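Local coordinates for protein NAD_Gly3P_dh, NAD-dependent glycerol-3-phosphate dehydrogenase (Streptosporangium roseum, PDB 5OCM) that is an NADPH-dependent imine reductase, probably reducing C=N bonds by hydride transfer from the cofactor at a site shared between two subunits, at residues 93-105 with 161-173. Residues are numbered along the deposited sequence; the frame is centred on the assembly and turned at random.
Sequences TSGTSEQARATAE and ADHGLSSLYDVAL. With NAP (NADP nicotinamide-adenine-dinucleotide phosphate), chain G.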
loop_
_atom_site.group_PDB
_atom_site.type_symbol
_atom_site.label_atom_id
_atom_site.label_comp_id
_atom_site.label_asym_id
_atom_site.label_seq_id
_atom_site.Cartn_x
_atom_site.Cartn_y
_atom_site.Cartn_z
ATOM N N THR A 93 21.892 0.856 10.173
ATOM C CA THR A 93 22.043 1.708 8.991
ATOM C C THR A 93 21.434 1.019 7.752
ATOM O O THR A 93 21.630 -0.157 7.573
ATOM C CB THR A 93 23.552 1.970 8.761
ATOM O OG1 THR A 93 24.081 2.559 9.973
ATOM C CG2 THR A 93 23.794 2.866 7.602
ATOM N N SER A 94 20.746 1.760 6.892
ATOM C CA SER A 94 20.235 1.214 5.627
ATOM C C SER A 94 21.359 0.736 4.706
ATOM O O SER A 94 22.455 1.270 4.707
ATOM C CB SER A 94 19.359 2.221 4.899
ATOM O OG SER A 94 18.371 2.714 5.736
ATOM N N GLY A 95 21.054 -0.279 3.909
ATOM C CA GLY A 95 22.028 -0.750 2.900
ATOM C C GLY A 95 21.535 -1.983 2.182
ATOM O O GLY A 95 20.370 -2.348 2.319
ATOM N N THR A 96 22.421 -2.624 1.454
ATOM C CA THR A 96 22.095 -3.818 0.652
ATOM C C THR A 96 22.551 -5.068 1.423
ATOM O O THR A 96 23.348 -4.992 2.383
ATOM C CB THR A 96 22.835 -3.798 -0.684
ATOM O OG1 THR A 96 24.252 -3.814 -0.440
ATOM C CG2 THR A 96 22.458 -2.537 -1.494
ATOM N N SER A 97 22.096 -6.217 0.961
ATOM C CA SER A 97 22.468 -7.481 1.567
ATOM C C SER A 97 23.983 -7.732 1.437
ATOM O O SER A 97 24.628 -8.205 2.384
ATOM C CB SER A 97 21.624 -8.638 1.007
ATOM O OG SER A 97 21.931 -8.874 -0.342
ATOM N N GLU A 98 24.541 -7.356 0.295
ATOM C CA GLU A 98 25.980 -7.447 0.098
ATOM C C GLU A 98 26.766 -6.618 1.140
ATOM O O GLU A 98 27.761 -7.062 1.681
ATOM C CB GLU A 98 26.372 -7.007 -1.290
ATOM C CG GLU A 98 27.853 -7.191 -1.602
ATOM C CD GLU A 98 28.203 -6.843 -3.056
ATOM O OE1 GLU A 98 27.510 -6.201 -3.858
ATOM O OE2 GLU A 98 29.266 -7.253 -3.394
ATOM N N GLN A 99 26.310 -5.397 1.393
ATOM C CA GLN A 99 26.985 -4.534 2.383
ATOM C C GLN A 99 26.909 -5.133 3.784
ATOM O O GLN A 99 27.916 -5.160 4.517
ATOM C CB GLN A 99 26.390 -3.123 2.352
ATOM C CG GLN A 99 26.733 -2.364 1.096
ATOM C CD GLN A 99 25.933 -1.077 0.892
ATOM O OE1 GLN A 99 24.882 -0.915 1.483
ATOM N NE2 GLN A 99 26.443 -0.189 0.048
ATOM N N ALA A 100 25.734 -5.678 4.134
ATOM C CA ALA A 100 25.543 -6.278 5.432
ATOM C C ALA A 100 26.498 -7.469 5.610
ATOM O O ALA A 100 27.084 -7.627 6.689
ATOM C CB ALA A 100 24.113 -6.727 5.606
ATOM N N ARG A 101 26.620 -8.285 4.579
ATOM C CA ARG A 101 27.494 -9.460 4.675
ATOM C C ARG A 101 28.974 -9.040 4.761
ATOM O O ARG A 101 29.761 -9.737 5.428
ATOM C CB ARG A 101 27.247 -10.442 3.493
ATOM C CG ARG A 101 25.886 -11.088 3.579
ATOM C CD ARG A 101 25.619 -12.145 2.529
ATOM N NE ARG A 101 24.162 -12.458 2.510
ATOM C CZ ARG A 101 23.292 -12.179 1.536
ATOM N NH1 ARG A 101 23.691 -11.562 0.436
ATOM N NH2 ARG A 101 22.005 -12.471 1.692
ATOM N N ALA A 102 29.333 -7.940 4.121
ATOM C CA ALA A 102 30.695 -7.418 4.183
ATOM C C ALA A 102 31.012 -6.958 5.613
ATOM O O ALA A 102 32.065 -7.313 6.147
ATOM C CB ALA A 102 30.917 -6.284 3.185
ATOM N N THR A 103 30.107 -6.208 6.245
ATOM C CA THR A 103 30.329 -5.821 7.653
ATOM C C THR A 103 30.337 -7.040 8.567
ATOM O O THR A 103 31.164 -7.122 9.484
ATOM C CB THR A 103 29.294 -4.777 8.105
ATOM O OG1 THR A 103 29.414 -3.654 7.220
ATOM C CG2 THR A 103 29.578 -4.324 9.552
ATOM N N ALA A 104 29.496 -8.031 8.293
ATOM C CA ALA A 104 29.513 -9.259 9.070
ATOM C C ALA A 104 30.860 -9.992 9.001
ATOM O O ALA A 104 31.324 -10.516 10.016
ATOM C CB ALA A 104 28.366 -10.197 8.680
ATOM N N GLU A 105 31.461 -10.024 7.811
ATOM C CA GLU A 105 32.780 -10.647 7.631
ATOM C C GLU A 105 33.861 -9.881 8.407
ATOM O O GLU A 105 34.683 -10.497 9.115
ATOM C CB GLU A 105 33.115 -10.757 6.143
ATOM C CG GLU A 105 34.552 -11.257 5.848
ATOM C CD GLU A 105 34.808 -11.642 4.388
ATOM O OE1 GLU A 105 34.185 -10.999 3.545
ATOM O OE2 GLU A 105 35.624 -12.582 4.111
ATOM N N ALA A 161 19.711 -16.401 10.556
ATOM C CA ALA A 161 21.170 -16.310 10.726
ATOM C C ALA A 161 21.956 -15.523 9.689
ATOM O O ALA A 161 22.999 -14.957 9.986
ATOM C CB ALA A 161 21.720 -17.758 10.791
ATOM N N ASP A 162 21.485 -15.507 8.439
ATOM C CA ASP A 162 22.134 -14.719 7.416
ATOM C C ASP A 162 21.959 -13.237 7.645
ATOM O O ASP A 162 20.859 -12.702 7.487
ATOM C CB ASP A 162 21.599 -15.127 6.003
ATOM C CG ASP A 162 21.990 -14.152 4.889
ATOM O OD1 ASP A 162 23.045 -13.462 4.913
ATOM O OD2 ASP A 162 21.195 -14.083 3.923
ATOM N N HIS A 163 23.058 -12.546 7.915
ATOM C CA HIS A 163 23.055 -11.106 8.202
ATOM C C HIS A 163 22.430 -10.280 7.097
ATOM O O HIS A 163 21.854 -9.249 7.378
ATOM C CB HIS A 163 24.464 -10.623 8.458
ATOM C CG HIS A 163 25.056 -11.119 9.744
ATOM N ND1 HIS A 163 25.814 -12.266 9.817
ATOM C CD2 HIS A 163 25.012 -10.611 10.992
ATOM C CE1 HIS A 163 26.242 -12.434 11.048
ATOM N NE2 HIS A 163 25.736 -11.450 11.793
ATOM N N GLY A 164 22.536 -10.715 5.831
ATOM C CA GLY A 164 21.923 -10.012 4.712
ATOM C C GLY A 164 20.445 -10.021 4.629
ATOM O O GLY A 164 19.849 -9.248 3.865
ATOM N N LEU A 165 19.758 -10.854 5.400
ATOM C CA LEU A 165 18.266 -10.972 5.272
ATOM C C LEU A 165 17.606 -9.694 5.647
ATOM O O LEU A 165 16.598 -9.332 5.028
ATOM C CB LEU A 165 17.722 -12.072 6.183
ATOM C CG LEU A 165 17.798 -13.496 5.633
ATOM C CD1 LEU A 165 17.455 -14.469 6.792
ATOM C CD2 LEU A 165 16.901 -13.656 4.413
ATOM N N SER A 166 18.089 -9.001 6.707
ATOM C CA SER A 166 17.466 -7.785 7.156
ATOM C C SER A 166 17.365 -6.755 6.030
ATOM O O SER A 166 16.291 -6.138 5.818
ATOM C CB SER A 166 18.202 -7.207 8.376
ATOM O OG SER A 166 17.984 -8.042 9.495
ATOM N N SER A 167 18.450 -6.594 5.275
ATOM C CA SER A 167 18.499 -5.658 4.165
ATOM C C SER A 167 17.637 -6.054 2.984
ATOM O O SER A 167 17.034 -5.211 2.304
ATOM C CB SER A 167 19.971 -5.444 3.749
ATOM O OG SER A 167 20.588 -4.650 4.765
ATOM N N LEU A 168 17.595 -7.350 2.696
ATOM C CA LEU A 168 16.734 -7.848 1.624
ATOM C C LEU A 168 15.282 -7.592 1.929
ATOM O O LEU A 168 14.538 -7.031 1.081
ATOM C CB LEU A 168 16.996 -9.341 1.494
ATOM C CG LEU A 168 16.453 -10.015 0.300
ATOM C CD1 LEU A 168 17.090 -9.431 -0.951
ATOM C CD2 LEU A 168 16.797 -11.503 0.377
ATOM N N TYR A 169 14.855 -7.953 3.143
ATOM C CA TYR A 169 13.486 -7.603 3.571
ATOM C C TYR A 169 13.258 -6.106 3.585
ATOM O O TYR A 169 12.230 -5.632 3.117
ATOM C CB TYR A 169 13.151 -8.122 4.986
ATOM C CG TYR A 169 12.667 -9.555 5.040
ATOM C CD1 TYR A 169 13.539 -10.636 4.866
ATOM C CD2 TYR A 169 11.321 -9.829 5.332
ATOM C CE1 TYR A 169 13.077 -11.937 4.983
ATOM C CE2 TYR A 169 10.874 -11.135 5.443
ATOM C CZ TYR A 169 11.737 -12.176 5.271
ATOM O OH TYR A 169 11.210 -13.446 5.416
ATOM N N ASP A 170 14.214 -5.362 4.103
ATOM C CA ASP A 170 14.080 -3.888 4.198
ATOM C C ASP A 170 13.821 -3.243 2.830
ATOM O O ASP A 170 12.821 -2.523 2.692
ATOM C CB ASP A 170 15.357 -3.338 4.825
ATOM C CG ASP A 170 15.350 -1.853 5.100
ATOM O OD1 ASP A 170 14.262 -1.262 5.323
ATOM O OD2 ASP A 170 16.445 -1.251 5.106
ATOM N N VAL A 171 14.658 -3.513 1.848
ATOM C CA VAL A 171 14.443 -2.825 0.559
ATOM C C VAL A 171 13.150 -3.280 -0.109
ATOM O O VAL A 171 12.466 -2.447 -0.717
ATOM C CB VAL A 171 15.648 -2.937 -0.414
ATOM C CG1 VAL A 171 16.883 -2.398 0.205
ATOM C CG2 VAL A 171 15.879 -4.386 -0.842
ATOM N N ALA A 172 12.795 -4.538 0.040
ATOM C CA ALA A 172 11.511 -5.052 -0.491
ATOM C C ALA A 172 10.348 -4.331 0.140
ATOM O O ALA A 172 9.428 -3.904 -0.545
ATOM C CB ALA A 172 11.382 -6.574 -0.247
ATOM N N LEU A 173 10.401 -4.152 1.458
ATOM C CA LEU A 173 9.356 -3.412 2.198
ATOM C C LEU A 173 9.343 -1.942 1.842
ATOM O O LEU A 173 8.260 -1.368 1.618
ATOM C CB LEU A 173 9.539 -3.648 3.705
ATOM C CG LEU A 173 9.277 -5.075 4.204
ATOM C CD1 LEU A 173 9.757 -5.113 5.636
ATOM C CD2 LEU A 173 7.819 -5.480 4.079
HETATM P PA NAP G . 20.264 11.724 8.955
HETATM O O1A NAP G . 19.359 12.655 9.759
HETATM O O2A NAP G . 20.609 12.322 7.669
HETATM O O5B NAP G . 21.608 11.298 9.782
HETATM C C5B NAP G . 22.743 10.801 9.081
HETATM C C4B NAP G . 23.700 10.444 10.193
HETATM O O4B NAP G . 24.845 9.770 9.702
HETATM C C3B NAP G . 24.212 11.661 11.027
HETATM O O3B NAP G . 24.338 11.325 12.428
HETATM C C2B NAP G . 25.597 11.889 10.386
HETATM O O2B NAP G . 26.512 12.660 11.187
HETATM C C1B NAP G . 26.031 10.466 10.163
HETATM N N9A NAP G . 27.108 10.325 9.201
HETATM C C8A NAP G . 27.079 10.494 7.875
HETATM N N7A NAP G . 28.265 10.261 7.331
HETATM C C5A NAP G . 29.084 9.940 8.351
HETATM C C6A NAP G . 30.482 9.570 8.479
HETATM N N6A NAP G . 31.283 9.501 7.346
HETATM N N1A NAP G . 30.993 9.396 9.718
HETATM C C2A NAP G . 30.228 9.466 10.830
HETATM N N3A NAP G . 28.915 9.773 10.801
HETATM C C4A NAP G . 28.343 9.997 9.592
HETATM O O3 NAP G . 19.622 10.325 8.598
HETATM P PN NAP G . 18.538 9.539 9.550
HETATM O O1N NAP G . 17.176 9.841 9.074
HETATM O O2N NAP G . 18.996 9.553 11.018
HETATM O O5D NAP G . 18.875 8.098 8.900
HETATM C C5D NAP G . 19.956 7.339 9.449
HETATM C C4D NAP G . 19.814 5.927 8.918
HETATM O O4D NAP G . 18.517 5.375 9.406
HETATM C C3D NAP G . 19.867 5.899 7.377
HETATM O O3D NAP G . 20.563 4.728 6.913
HETATM C C2D NAP G . 18.367 5.817 7.052
HETATM O O2D NAP G . 18.027 5.266 5.769
HETATM C C1D NAP G . 17.860 4.957 8.241
HETATM N N1N NAP G . 16.441 5.101 8.496
HETATM C C2N NAP G . 15.910 6.282 8.743
HETATM C C3N NAP G . 14.526 6.420 8.959
HETATM C C7N NAP G . 13.855 7.724 9.168
HETATM O O7N NAP G . 12.606 7.681 9.194
HETATM N N7N NAP G . 14.551 8.821 9.292
HETATM C C4N NAP G . 13.716 5.272 8.974
HETATM C C5N NAP G . 14.340 4.039 8.817
HETATM C C6N NAP G . 15.704 4.000 8.582
HETATM P P2B NAP G . 26.475 14.262 11.105
HETATM O O1X NAP G . 25.359 14.681 12.006
HETATM O O2X NAP G . 27.871 14.563 11.530
HETATM O O3X NAP G . 26.375 14.576 9.611
HETATM O O HOH W 1 16.500 0.918 6.512
HETATM O O HOH W 2 18.176 -0.321 2.885
HETATM O O HOH W 3 18.751 -2.141 5.224
HETATM O O HOH W 4 23.065 -3.206 4.637
#
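Asp-162 meets Arg-101 side-on: NE reaches OD1 at 2.8 Å and NH2 reaches OD2 at 2.9 Å, with guanidinium and carboxylate planes only 21° apart. The chi1 of Asp-162 (167°) turns its CG away from the backbone N and brings the carboxylate to the arginine; OD1 also accepts a hydrogen bond from Gly-164 N, which comes from above the carboxylate plane, capping the turn into the helix. With an alanine in place of Asp-162, the Arg-101 guanidinium would probably lose its countercharge and Gly-164 N its capping acceptor. His-163 then lays one ring face against Ala-104, a CH-pi contact with CB 3.7 Å from the ring centroid, while its NE2 bonds Tyr-114 O. At Gly-164 the backbones close to 4.1 Å between its CA and that of Ser-97; a CB would clash with Arg-101 NH2. Ser-167 presses CB against Thr-96 C (3.5 Å), just before helix 97-109, whose start is held by the Thr-96/Gln-99 capping box. Asp-170 OD2 accepts a hydrogen bond from a water 2.6 Å away, which is also hydrogen-bonded to Ser-94 OG, a binder of the NADP ribose. Glu-248 of the second subunit bonds Ser-97 OG. The contact thus joins the Rossmann-type domain to long helix 165-192; Ala-100 and Asp-170 touch strand 113-120, and Thr-103 packs on helix 70-77.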